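Local coordinates for protein metallocarboxypeptidase (Trypanosoma cruzi, PDB 3DWC) that probably removes amino acids of broad type, but not proline, from the C-terminal end of peptides as a metal-dependent carboxypeptidase of the M32 family, at residues 6-10 and 83-87; 129-133 and 379-383; 465-469 and 478-482. One frame throughout, in Å; residues are numbered along the deposited sequence.

Contact 1. Residues 6-10 and 83-87; sequences YKELE and NLREM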
ATOM      1  N   TYR B   6      -5.265  27.227  19.556  1.00 36.87           N
ATOM      2  CA  TYR B   6      -4.046  26.681  18.961  1.00 36.72           C
ATOM      3  C   TYR B   6      -3.993  25.149  19.118  1.00 36.59           C
ATOM      4  O   TYR B   6      -3.798  24.422  18.120  1.00 36.36           O
ATOM      5  CB  TYR B   6      -2.761  27.341  19.506  1.00 35.48           C
ATOM      6  CG  TYR B   6      -1.528  26.543  19.094  1.00 35.18           C
ATOM      7  CD1 TYR B   6      -1.008  26.630  17.815  1.00 34.84           C
ATOM      8  CD2 TYR B   6      -0.957  25.637  19.957  1.00 32.75           C
ATOM      9  CE1 TYR B   6       0.081  25.857  17.426  1.00 34.11           C
ATOM     10  CE2 TYR B   6       0.116  24.862  19.578  1.00 33.08           C
ATOM     11  CZ  TYR B   6       0.633  24.968  18.321  1.00 33.22           C
ATOM     12  OH  TYR B   6       1.718  24.162  17.987  1.00 33.52           O
ATOM     13  N   LYS B   7      -4.204  24.656  20.342  1.00 35.82           N
ATOM     14  CA  LYS B   7      -4.245  23.213  20.587  1.00 36.70           C
ATOM     15  C   LYS B   7      -5.383  22.501  19.810  1.00 36.83           C
ATOM     16  O   LYS B   7      -5.231  21.348  19.359  1.00 35.92           O
ATOM     17  CB  LYS B   7      -4.338  22.916  22.086  1.00 37.24           C
ATOM     18  CG  LYS B   7      -3.006  23.115  22.836  1.00 38.92           C
ATOM     19  CD  LYS B   7      -2.118  21.866  22.681  1.00 39.71           C
ATOM     20  CE  LYS B   7      -0.660  22.152  22.964  1.00 40.21           C
ATOM     21  NZ  LYS B   7       0.154  20.890  22.903  1.00 41.41           N
ATOM     22  N   GLU B   8      -6.508  23.187  19.651  1.00 36.70           N
ATOM     23  CA  GLU B   8      -7.579  22.655  18.825  1.00 36.53           C
ATOM     24  C   GLU B   8      -7.121  22.541  17.373  1.00 35.56           C
ATOM     25  O   GLU B   8      -7.384  21.547  16.735  1.00 35.37           O
ATOM     26  CB  GLU B   8      -8.830  23.517  18.935  1.00 37.51           C
ATOM     27  CG  GLU B   8      -9.958  23.121  17.973  1.00 39.97           C
ATOM     28  CD  GLU B   8     -10.613  21.798  18.328  1.00 47.48           C
ATOM     29  OE1 GLU B   8     -11.029  21.068  17.380  1.00 52.42           O
ATOM     30  OE2 GLU B   8     -10.700  21.492  19.548  1.00 51.04           O
ATOM     31  N   LEU B   9      -6.417  23.551  16.863  1.00 35.28           N
ATOM     32  CA  LEU B   9      -5.786  23.442  15.560  1.00 34.45           C
ATOM     33  C   LEU B   9      -4.809  22.274  15.488  1.00 34.44           C
ATOM     34  O   LEU B   9      -4.751  21.573  14.490  1.00 34.34           O
ATOM     35  CB  LEU B   9      -5.106  24.742  15.144  1.00 33.67           C
ATOM     36  CG  LEU B   9      -6.082  25.834  14.663  1.00 33.47           C
ATOM     37  CD1 LEU B   9      -5.515  27.224  14.917  1.00 30.04           C
ATOM     38  CD2 LEU B   9      -6.457  25.678  13.198  1.00 28.58           C
ATOM     39  N   GLU B  10      -4.023  22.072  16.528  1.00 34.61           N
ATOM     40  CA  GLU B  10      -3.054  21.000  16.501  1.00 34.73           C
ATOM     41  C   GLU B  10      -3.763  19.689  16.244  1.00 34.48           C
ATOM     42  O   GLU B  10      -3.312  18.884  15.452  1.00 34.35           O
ATOM     43  CB  GLU B  10      -2.266  20.920  17.803  1.00 34.03           C
ATOM     44  CG  GLU B  10      -1.106  21.900  17.880  1.00 35.90           C
ATOM     45  CD  GLU B  10      -0.056  21.498  18.924  1.00 34.97           C
ATOM     46  OE1 GLU B  10      -0.411  20.757  19.852  1.00 37.16           O
ATOM     47  OE2 GLU B  10       1.121  21.917  18.818  1.00 33.40           O
ATOM     48  N   ASN B  83       4.632  26.923  14.263  1.00 30.44           N
ATOM     49  CA  ASN B  83       3.665  25.926  13.793  1.00 30.39           C
ATOM     50  C   ASN B  83       2.395  26.657  13.393  1.00 30.60           C
ATOM     51  O   ASN B  83       1.823  26.354  12.342  1.00 30.46           O
ATOM     52  CB  ASN B  83       3.441  24.851  14.857  1.00 29.84           C
ATOM     53  CG  ASN B  83       2.665  23.652  14.353  1.00 29.99           C
ATOM     54  OD1 ASN B  83       2.852  23.189  13.217  1.00 29.30           O
ATOM     55  ND2 ASN B  83       1.790  23.124  15.214  1.00 28.63           N
ATOM     56  N   LEU B  84       1.992  27.674  14.175  1.00 30.15           N
ATOM     57  CA  LEU B  84       0.790  28.437  13.818  1.00 30.86           C
ATOM     58  C   LEU B  84       0.962  29.147  12.468  1.00 31.25           C
ATOM     59  O   LEU B  84       0.033  29.208  11.667  1.00 30.75           O
ATOM     60  CB  LEU B  84       0.411  29.440  14.917  1.00 30.59           C
ATOM     61  CG  LEU B  84      -0.888  30.241  14.758  1.00 30.58           C
ATOM     62  CD1 LEU B  84      -2.104  29.350  14.485  1.00 29.83           C
ATOM     63  CD2 LEU B  84      -1.122  31.132  16.000  1.00 30.98           C
ATOM     64  N   ARG B  85       2.160  29.690  12.224  1.00 32.32           N
ATOM     65  CA  ARG B  85       2.520  30.233  10.894  1.00 32.57           C
ATOM     66  C   ARG B  85       2.366  29.183   9.778  1.00 31.84           C
ATOM     67  O   ARG B  85       1.835  29.470   8.712  1.00 30.78           O
ATOM     68  CB  ARG B  85       3.965  30.747  10.897  1.00 32.77           C
ATOM     69  CG  ARG B  85       4.386  31.494   9.636  1.00 34.02           C
ATOM     70  CD  ARG B  85       5.889  31.783   9.649  1.00 37.15           C
ATOM     71  NE  ARG B  85       6.659  30.542   9.684  1.00 40.70           N
ATOM     72  CZ  ARG B  85       7.810  30.358  10.330  1.00 40.91           C
ATOM     73  NH1 ARG B  85       8.369  31.323  11.030  1.00 42.42           N
ATOM     74  NH2 ARG B  85       8.394  29.171  10.276  1.00 40.60           N
ATOM     75  N   GLU B  86       2.845  27.967  10.028  1.00 32.05           N
ATOM     76  CA  GLU B  86       2.787  26.944   9.005  1.00 31.78           C
ATOM     77  C   GLU B  86       1.350  26.458   8.801  1.00 31.78           C
ATOM     78  O   GLU B  86       0.974  26.125   7.683  1.00 31.69           O
ATOM     79  CB  GLU B  86       3.766  25.825   9.303  1.00 31.07           C
ATOM     80  CG  GLU B  86       5.185  26.294   9.309  1.00 32.89           C
ATOM     81  CD  GLU B  86       5.599  27.037   8.033  1.00 34.70           C
ATOM     82  OE1 GLU B  86       5.253  26.574   6.937  1.00 33.51           O
ATOM     83  OE2 GLU B  86       6.302  28.060   8.143  1.00 35.42           O
ATOM     84  N   MET B  87       0.546  26.452   9.870  1.00 31.48           N
ATOM     85  CA  MET B  87      -0.875  26.135   9.762  1.00 31.36           C
ATOM     86  C   MET B  87      -1.623  27.113   8.867  1.00 31.76           C
ATOM     87  O   MET B  87      -2.410  26.704   8.037  1.00 31.01           O
ATOM     88  CB  MET B  87      -1.546  26.171  11.150  1.00 31.38           C
ATOM     89  CG  MET B  87      -1.175  25.044  12.080  1.00 29.88           C
ATOM     90  SD  MET B  87      -1.835  25.321  13.727  1.00 30.88           S
ATOM     91  CE  MET B  87      -1.648  23.652  14.419  1.00 30.99           C
TER

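Contact 2. Residues 129-133 and 379-383; sequences LPTLK and AEEVP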
ATOM      1  N   LEU B 129      -1.367  23.603 -28.970  1.00 52.47           N
ATOM      2  CA  LEU B 129      -1.457  25.055 -28.745  1.00 52.50           C
ATOM      3  C   LEU B 129      -2.772  25.581 -28.178  1.00 52.89           C
ATOM      4  O   LEU B 129      -2.744  26.502 -27.365  1.00 53.04           O
ATOM      5  CB  LEU B 129      -1.120  25.819 -30.033  1.00 52.34           C
ATOM      6  CG  LEU B 129      -1.168  27.353 -29.996  1.00 52.07           C
ATOM      7  CD1 LEU B 129      -0.268  27.923 -28.891  1.00 50.63           C
ATOM      8  CD2 LEU B 129      -0.783  27.915 -31.355  1.00 51.43           C
ATOM      9  N   PRO B 130      -3.925  25.039 -28.627  1.00 53.17           N
ATOM     10  CA  PRO B 130      -5.182  25.525 -28.047  1.00 53.30           C
ATOM     11  C   PRO B 130      -5.273  25.236 -26.550  1.00 53.50           C
ATOM     12  O   PRO B 130      -5.604  26.140 -25.773  1.00 53.60           O
ATOM     13  CB  PRO B 130      -6.264  24.764 -28.839  1.00 53.39           C
ATOM     14  CG  PRO B 130      -5.579  24.308 -30.096  1.00 53.32           C
ATOM     15  CD  PRO B 130      -4.164  24.026 -29.672  1.00 53.16           C
ATOM     16  N   THR B 131      -4.964  23.996 -26.162  1.00 53.59           N
ATOM     17  CA  THR B 131      -4.814  23.632 -24.746  1.00 53.59           C
ATOM     18  C   THR B 131      -3.811  24.554 -24.047  1.00 53.34           C
ATOM     19  O   THR B 131      -4.132  25.160 -23.035  1.00 53.27           O
ATOM     20  CB  THR B 131      -4.288  22.185 -24.548  1.00 53.92           C
ATOM     21  OG1 THR B 131      -5.180  21.241 -25.150  1.00 54.07           O
ATOM     22  CG2 THR B 131      -4.151  21.871 -23.059  1.00 53.19           C
ATOM     23  N   LEU B 132      -2.608  24.658 -24.613  1.00 53.22           N
ATOM     24  CA  LEU B 132      -1.521  25.423 -23.991  1.00 53.32           C
ATOM     25  C   LEU B 132      -1.961  26.867 -23.702  1.00 53.12           C
ATOM     26  O   LEU B 132      -1.730  27.372 -22.603  1.00 53.13           O
ATOM     27  CB  LEU B 132      -0.241  25.353 -24.859  1.00 53.30           C
ATOM     28  CG  LEU B 132       1.186  25.668 -24.322  1.00 53.34           C
ATOM     29  CD1 LEU B 132       1.731  26.944 -24.918  1.00 52.14           C
ATOM     30  CD2 LEU B 132       1.355  25.679 -22.762  1.00 52.71           C
ATOM     31  N   LYS B 133      -2.632  27.503 -24.663  1.00 53.01           N
ATOM     32  CA  LYS B 133      -3.217  28.837 -24.459  1.00 52.98           C
ATOM     33  C   LYS B 133      -4.144  28.892 -23.249  1.00 52.60           C
ATOM     34  O   LYS B 133      -4.169  29.900 -22.550  1.00 52.25           O
ATOM     35  CB  LYS B 133      -3.998  29.301 -25.701  1.00 53.35           C
ATOM     36  CG  LYS B 133      -3.120  29.779 -26.867  1.00 53.64           C
ATOM     37  CD  LYS B 133      -3.884  29.850 -28.202  1.00 53.74           C
ATOM     38  CE  LYS B 133      -4.484  31.232 -28.487  1.00 54.53           C
ATOM     39  NZ  LYS B 133      -5.676  31.563 -27.643  1.00 55.42           N
ATOM     40  N   ALA B 379       1.688  31.854 -25.652  1.00 46.75           N
ATOM     41  CA  ALA B 379       1.821  30.441 -25.998  1.00 46.74           C
ATOM     42  C   ALA B 379       2.363  30.252 -27.427  1.00 46.70           C
ATOM     43  O   ALA B 379       3.316  29.494 -27.646  1.00 47.01           O
ATOM     44  CB  ALA B 379       0.492  29.737 -25.828  1.00 46.28           C
ATOM     45  N   GLU B 380       1.759  30.975 -28.368  1.00 46.42           N
ATOM     46  CA  GLU B 380       2.147  31.006 -29.788  1.00 46.26           C
ATOM     47  C   GLU B 380       3.655  30.982 -30.034  1.00 45.82           C
ATOM     48  O   GLU B 380       4.133  30.326 -30.964  1.00 45.51           O
ATOM     49  CB  GLU B 380       1.607  32.302 -30.449  1.00 46.68           C
ATOM     50  CG  GLU B 380       0.171  32.282 -30.952  1.00 47.39           C
ATOM     51  CD  GLU B 380      -0.903  32.406 -29.845  1.00 48.84           C
ATOM     52  OE1 GLU B 380      -2.088  32.589 -30.226  1.00 47.31           O
ATOM     53  OE2 GLU B 380      -0.580  32.309 -28.625  1.00 46.13           O
ATOM     54  N   GLU B 381       4.382  31.728 -29.204  1.00 45.57           N
ATOM     55  CA  GLU B 381       5.781  32.055 -29.429  1.00 45.01           C
ATOM     56  C   GLU B 381       6.757  31.123 -28.713  1.00 44.95           C
ATOM     57  O   GLU B 381       7.972  31.260 -28.884  1.00 44.83           O
ATOM     58  CB  GLU B 381       6.017  33.490 -28.963  1.00 45.13           C
ATOM     59  CG  GLU B 381       5.042  34.500 -29.609  1.00 44.81           C
ATOM     60  CD  GLU B 381       5.229  35.929 -29.117  1.00 44.96           C
ATOM     61  OE1 GLU B 381       4.414  36.383 -28.289  1.00 45.59           O
ATOM     62  OE2 GLU B 381       6.184  36.607 -29.555  1.00 46.02           O
ATOM     63  N   VAL B 382       6.231  30.192 -27.917  1.00 44.44           N
ATOM     64  CA  VAL B 382       7.070  29.332 -27.073  1.00 44.01           C
ATOM     65  C   VAL B 382       8.151  28.597 -27.869  1.00 43.73           C
ATOM     66  O   VAL B 382       9.326  28.668 -27.498  1.00 44.12           O
ATOM     67  CB  VAL B 382       6.237  28.348 -26.210  1.00 44.07           C
ATOM     68  CG1 VAL B 382       7.156  27.278 -25.529  1.00 43.24           C
ATOM     69  CG2 VAL B 382       5.431  29.120 -25.171  1.00 43.59           C
ATOM     70  N   PRO B 383       7.773  27.904 -28.955  1.00 43.40           N
ATOM     71  CA  PRO B 383       8.765  27.190 -29.783  1.00 43.02           C
ATOM     72  C   PRO B 383       9.903  28.050 -30.296  1.00 42.50           C
ATOM     73  O   PRO B 383      11.069  27.638 -30.242  1.00 42.25           O
ATOM     74  CB  PRO B 383       7.929  26.679 -30.959  1.00 42.70           C
ATOM     75  CG  PRO B 383       6.562  26.520 -30.374  1.00 42.93           C
ATOM     76  CD  PRO B 383       6.406  27.706 -29.484  1.00 43.39           C
TER

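Contact 3. Residues 465-469 and 478-482; sequences KIWQH and LLRQA. With SO4 (sulfate ion), chain S.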
ATOM      1  N   LYS B 465      22.193  21.195  10.659  1.00 30.44           N
ATOM      2  CA  LYS B 465      21.979  22.454   9.953  1.00 31.35           C
ATOM      3  C   LYS B 465      20.622  22.582   9.298  1.00 29.91           C
ATOM      4  O   LYS B 465      20.071  23.684   9.222  1.00 28.97           O
ATOM      5  CB  LYS B 465      23.070  22.705   8.891  1.00 31.08           C
ATOM      6  CG  LYS B 465      24.408  23.016   9.496  1.00 32.92           C
ATOM      7  CD  LYS B 465      25.543  23.039   8.432  1.00 31.19           C
ATOM      8  CE  LYS B 465      26.864  23.374   9.107  1.00 30.11           C
ATOM      9  NZ  LYS B 465      26.840  24.711   9.851  1.00 29.06           N
ATOM     10  N   ILE B 466      20.098  21.467   8.819  1.00 29.19           N
ATOM     11  CA  ILE B 466      18.917  21.489   8.019  1.00 29.24           C
ATOM     12  C   ILE B 466      17.836  20.579   8.580  1.00 29.26           C
ATOM     13  O   ILE B 466      16.749  21.056   8.914  1.00 29.45           O
ATOM     14  CB  ILE B 466      19.185  21.089   6.548  1.00 29.99           C
ATOM     15  CG1 ILE B 466      20.266  21.996   5.928  1.00 29.71           C
ATOM     16  CG2 ILE B 466      17.871  21.129   5.769  1.00 27.51           C
ATOM     17  CD1 ILE B 466      19.896  23.498   5.901  1.00 28.33           C
ATOM     18  N   TRP B 467      18.108  19.277   8.653  1.00 28.85           N
ATOM     19  CA  TRP B 467      17.004  18.316   8.818  1.00 28.87           C
ATOM     20  C   TRP B 467      16.241  18.528  10.106  1.00 28.35           C
ATOM     21  O   TRP B 467      15.035  18.484  10.106  1.00 29.42           O
ATOM     22  CB  TRP B 467      17.414  16.842   8.640  1.00 28.69           C
ATOM     23  CG  TRP B 467      18.271  16.516   7.465  1.00 27.42           C
ATOM     24  CD1 TRP B 467      18.323  17.169   6.279  1.00 29.84           C
ATOM     25  CD2 TRP B 467      19.156  15.406   7.350  1.00 26.26           C
ATOM     26  NE1 TRP B 467      19.211  16.542   5.426  1.00 29.98           N
ATOM     27  CE2 TRP B 467      19.752  15.468   6.083  1.00 28.21           C
ATOM     28  CE3 TRP B 467      19.540  14.383   8.223  1.00 29.47           C
ATOM     29  CZ2 TRP B 467      20.694  14.541   5.660  1.00 29.18           C
ATOM     30  CZ3 TRP B 467      20.513  13.478   7.807  1.00 27.41           C
ATOM     31  CH2 TRP B 467      21.073  13.569   6.552  1.00 29.58           C
ATOM     32  N   GLN B 468      16.908  18.832  11.211  1.00 29.44           N
ATOM     33  CA  GLN B 468      16.190  18.917  12.502  1.00 28.82           C
ATOM     34  C   GLN B 468      15.247  20.114  12.634  1.00 28.76           C
ATOM     35  O   GLN B 468      14.400  20.109  13.501  1.00 27.88           O
ATOM     36  CB  GLN B 468      17.155  18.984  13.681  1.00 27.55           C
ATOM     37  CG  GLN B 468      17.930  20.318  13.759  1.00 28.49           C
ATOM     38  CD  GLN B 468      18.671  20.438  15.070  1.00 29.25           C
ATOM     39  OE1 GLN B 468      18.185  19.929  16.059  1.00 33.81           O
ATOM     40  NE2 GLN B 468      19.817  21.137  15.092  1.00 23.85           N
ATOM     41  N   HIS B 469      15.410  21.120  11.773  1.00 28.74           N
ATOM     42  CA  HIS B 469      14.614  22.342  11.848  1.00 29.41           C
ATOM     43  C   HIS B 469      13.254  22.285  11.089  1.00 29.91           C
ATOM     44  O   HIS B 469      12.345  23.083  11.368  1.00 31.25           O
ATOM     45  CB  HIS B 469      15.479  23.506  11.359  1.00 29.87           C
ATOM     46  CG  HIS B 469      16.728  23.693  12.176  1.00 31.08           C
ATOM     47  ND1 HIS B 469      16.688  24.050  13.505  1.00 30.02           N
ATOM     48  CD2 HIS B 469      18.040  23.561  11.857  1.00 30.82           C
ATOM     49  CE1 HIS B 469      17.927  24.143  13.966  1.00 34.80           C
ATOM     50  NE2 HIS B 469      18.763  23.824  12.992  1.00 31.02           N
ATOM     51  N   LEU B 478      16.926  29.910   8.025  1.00 29.44           N
ATOM     52  CA  LEU B 478      17.507  28.563   8.041  1.00 29.96           C
ATOM     53  C   LEU B 478      18.927  28.526   7.405  1.00 30.71           C
ATOM     54  O   LEU B 478      19.908  28.041   8.023  1.00 29.86           O
ATOM     55  CB  LEU B 478      16.541  27.607   7.295  1.00 28.50           C
ATOM     56  CG  LEU B 478      16.984  26.167   7.168  1.00 29.17           C
ATOM     57  CD1 LEU B 478      16.925  25.416   8.503  1.00 23.41           C
ATOM     58  CD2 LEU B 478      16.167  25.460   6.104  1.00 26.15           C
ATOM     59  N   LEU B 479      19.025  29.045   6.173  1.00 30.76           N
ATOM     60  CA  LEU B 479      20.322  29.121   5.462  1.00 31.19           C
ATOM     61  C   LEU B 479      21.362  30.015   6.144  1.00 32.07           C
ATOM     62  O   LEU B 479      22.566  29.687   6.173  1.00 32.73           O
ATOM     63  CB  LEU B 479      20.094  29.524   4.006  1.00 30.31           C
ATOM     64  CG  LEU B 479      19.364  28.471   3.176  1.00 31.83           C
ATOM     65  CD1 LEU B 479      19.371  28.848   1.703  1.00 32.81           C
ATOM     66  CD2 LEU B 479      19.992  27.066   3.356  1.00 31.57           C
ATOM     67  N   ARG B 480      20.914  31.137   6.711  1.00 33.06           N
ATOM     68  CA  ARG B 480      21.767  31.999   7.504  1.00 33.34           C
ATOM     69  C   ARG B 480      22.310  31.284   8.728  1.00 33.49           C
ATOM     70  O   ARG B 480      23.502  31.359   9.056  1.00 32.16           O
ATOM     71  CB  ARG B 480      21.001  33.251   7.989  1.00 34.48           C
ATOM     72  CG  ARG B 480      21.344  34.529   7.295  1.00 36.81           C
ATOM     73  CD  ARG B 480      20.854  35.763   8.070  1.00 38.05           C
ATOM     74  NE  ARG B 480      19.424  35.992   7.860  1.00 41.68           N
ATOM     75  CZ  ARG B 480      18.899  36.795   6.928  1.00 45.08           C
ATOM     76  NH1 ARG B 480      17.578  36.903   6.827  1.00 46.59           N
ATOM     77  NH2 ARG B 480      19.670  37.504   6.102  1.00 46.95           N
ATOM     78  N   GLN B 481      21.433  30.603   9.439  1.00 33.14           N
ATOM     79  CA  GLN B 481      21.877  29.897  10.642  1.00 33.60           C
ATOM     80  C   GLN B 481      22.835  28.755  10.276  1.00 31.82           C
ATOM     81  O   GLN B 481      23.829  28.521  10.954  1.00 30.83           O
ATOM     82  CB  GLN B 481      20.673  29.335  11.383  1.00 33.47           C
ATOM     83  CG  GLN B 481      20.942  29.101  12.851  1.00 37.46           C
ATOM     84  CD  GLN B 481      19.732  28.519  13.561  1.00 38.51           C
ATOM     85  OE1 GLN B 481      18.999  29.235  14.231  1.00 44.71           O
ATOM     86  NE2 GLN B 481      19.473  27.225  13.339  1.00 45.37           N
ATOM     87  N   ALA B 482      22.543  28.091   9.172  1.00 30.04           N
ATOM     88  CA  ALA B 482      23.256  26.909   8.746  1.00 31.07           C
ATOM     89  C   ALA B 482      24.594  27.216   8.105  1.00 31.68           C
ATOM     90  O   ALA B 482      25.526  26.435   8.226  1.00 33.53           O
ATOM     91  CB  ALA B 482      22.402  26.102   7.728  1.00 29.73           C
TER
HETATM   92  S   SO4 S 606      22.530  37.741   4.196  1.00 53.49           S
HETATM   93  O1  SO4 S 606      21.216  38.391   4.119  1.00 51.82           O
HETATM   94  O2  SO4 S 606      22.613  36.848   5.349  1.00 49.94           O
HETATM   95  O3  SO4 S 606      22.765  37.067   2.919  1.00 51.19           O
HETATM   96  O4  SO4 S 606      23.586  38.736   4.395  1.00 54.60           O
HETATM   97  O   HOH W   1      20.346  26.040  10.595  1.00 19.93           O

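Contact 1. Residues 6-10 and 83-87
A helix pair near the N terminus of this largely helical M32 fold meets here: Tyr6, Leu9 and Glu10 of helix 3-32 pack on Asn83, Leu84 and Met87 of helix 78-95. The short axes come within 11.1 Å and cross at 60°. One hydrogen bond joins the helices. Asn83 ND2 donates to Tyr6 OH at 3.0 Å, nearly straight at 170° and in the amide plane. The tyrosine ring stands almost perpendicular to that amide. CG of Tyr6 lies anti to the backbone N (chi1 168°), which carries the hydroxyl across to Asn83. The same hydroxyl also donates to Glu10 OE2 in a very short contact of 2.5 Å, so two partners fix it. Met87 runs extended beyond CG toward the first helix. Its CE ends 3.5 Å from Glu10 N, and its SD lies 3.6 Å from Leu9 CB. The sulfur also makes an oblique Met-aromatic contact with Tyr6, 5.2 Å from the ring centroid. Leu9 CD1 meets Leu84 CD1 at 4.0 Å. Asn83 is further fixed by Gln286, which accepts from ND2, and by Val288 N, which donates to OD1. Helix 60-71 covers the leucine side through Leu65, Ile66 and Ala69, and Phe283 touches Tyr6.

Contact 2. Residues 129-133 and 379-383
Leu129, Leu132 and Lys133 form one side of a small helix-to-turn contact in the M32 fold, with Ala379 and Glu380 on the other. The first three lie on helix 125-147. Ala379 and Glu380 belong to the turn that leads into helix 382-394. That turn has 3-10 geometry at 380-381, and Val382 N is bonded back to Ala379 O at 3.0 Å. The backbones are close, with the CA atoms of Lys133 and Ala379 5.5 Å apart.

Lys133 is the side chain to follow. Its CB leaves the helix beside the turn rather than straight at it. CG lies 3.8 Å from Ala379 CB. CD then passes the carboxylate of Glu380, with OE1 as its nearer oxygen. CE comes closest to the carboxylate, 3.3 Å from Glu380 OE1. The chain bends at chi3 and again at chi4 (-73°). NZ therefore ends 4.5 Å from Glu380 OE1, beyond salt-bridge range. The opposite charges probably attract only weakly, and the methylenes do the touching. Glu380 reaches this place by its own bend at chi2 (77°), which folds its carboxylate back toward the lysine.

Beneath the lysine and glutamate, the methyl of Ala379 points toward the helix and packs against Leu129 CD1 and Lys133 CG. Leu132 lies on the buried side, where Trp412 touches it. The exact placing of its CD1 against Ala379 is doubtful. Val382 is a more distant apolar neighbour of Leu132. Leu129 comes from the turn of helix before Lys133. Its CD1 lies 3.6 Å from Ala379 CB and also touches the backbone N of Glu380.

Contact 3. Residues 465-469 and 478-482
Lys465 and Ala482 bring helix 456-467 and helix 475-483 together in a helix-loop-helix turn, their CA atoms 4.8 Å apart. The lysine lies alongside the end of the second segment. Its CB touches Ala482 CB at 3.7 Å, and the aliphatic chain then runs past the carbonyl of Ala482. The chain is extended until chi4, where a turn to -58° brings NZ back onto the carbonyl oxygen. Lys465 NZ donates to Ala482 O at 2.7 Å, tilted 20° from the carbonyl plane.

Ile466 brings its CD1 to the second helix. It meets Ala482 CB at 4.0 Å and Leu478 CG at about the same distance, with Leu479 a little further off. The isoleucine and Leu478 cross at about a right angle. Leu478 CG lies anti to the backbone N, which sends CD1 toward the first segment. There it touches the CB of His469 at 3.7 Å and the backbone O of Lys465. The extended Gln481 brings its amide near the His469 ring, obliquely, the two planes 66° apart.

A water ties the backbones together. It donates to Lys465 O at 2.7 Å and to Leu478 O, and accepts from Gln481 NE2. Away from the helix-helix interface, Arg480 NH2 binds a sulfate, probably from the crystallisation liquor, that Thr486 N also holds. Tyr274, Val296 and Gln300 of the helices that carry the cobalt ligands pack on Ile466. Lys465 NZ also forms a salt bridge with Glu440. This buried amine is thus shared between a carboxylate and a backbone carbonyl, which would favour its charged form.

From the N terminus, contact 1 closes first, bringing helix 78-95 back onto helix 3-32 across a mainly helical span. Contact 2 opens later and makes the longest closure, joining helix 125-147 to the turn before helix 382-394 across 245 residues. The sheet and the cobalt ligands lie within that span. Contact 3 closes the short loop between helices 456-467 and 475-483. The three follow in series, and none nests or crosses. Contacts 1 and 3 are neighbours, about 7 Å apart at their nearest atoms, and Arg85 donates to Ser472 O in that short loop. Contacts 2 and 3 lie on opposite sides of the chain's centre.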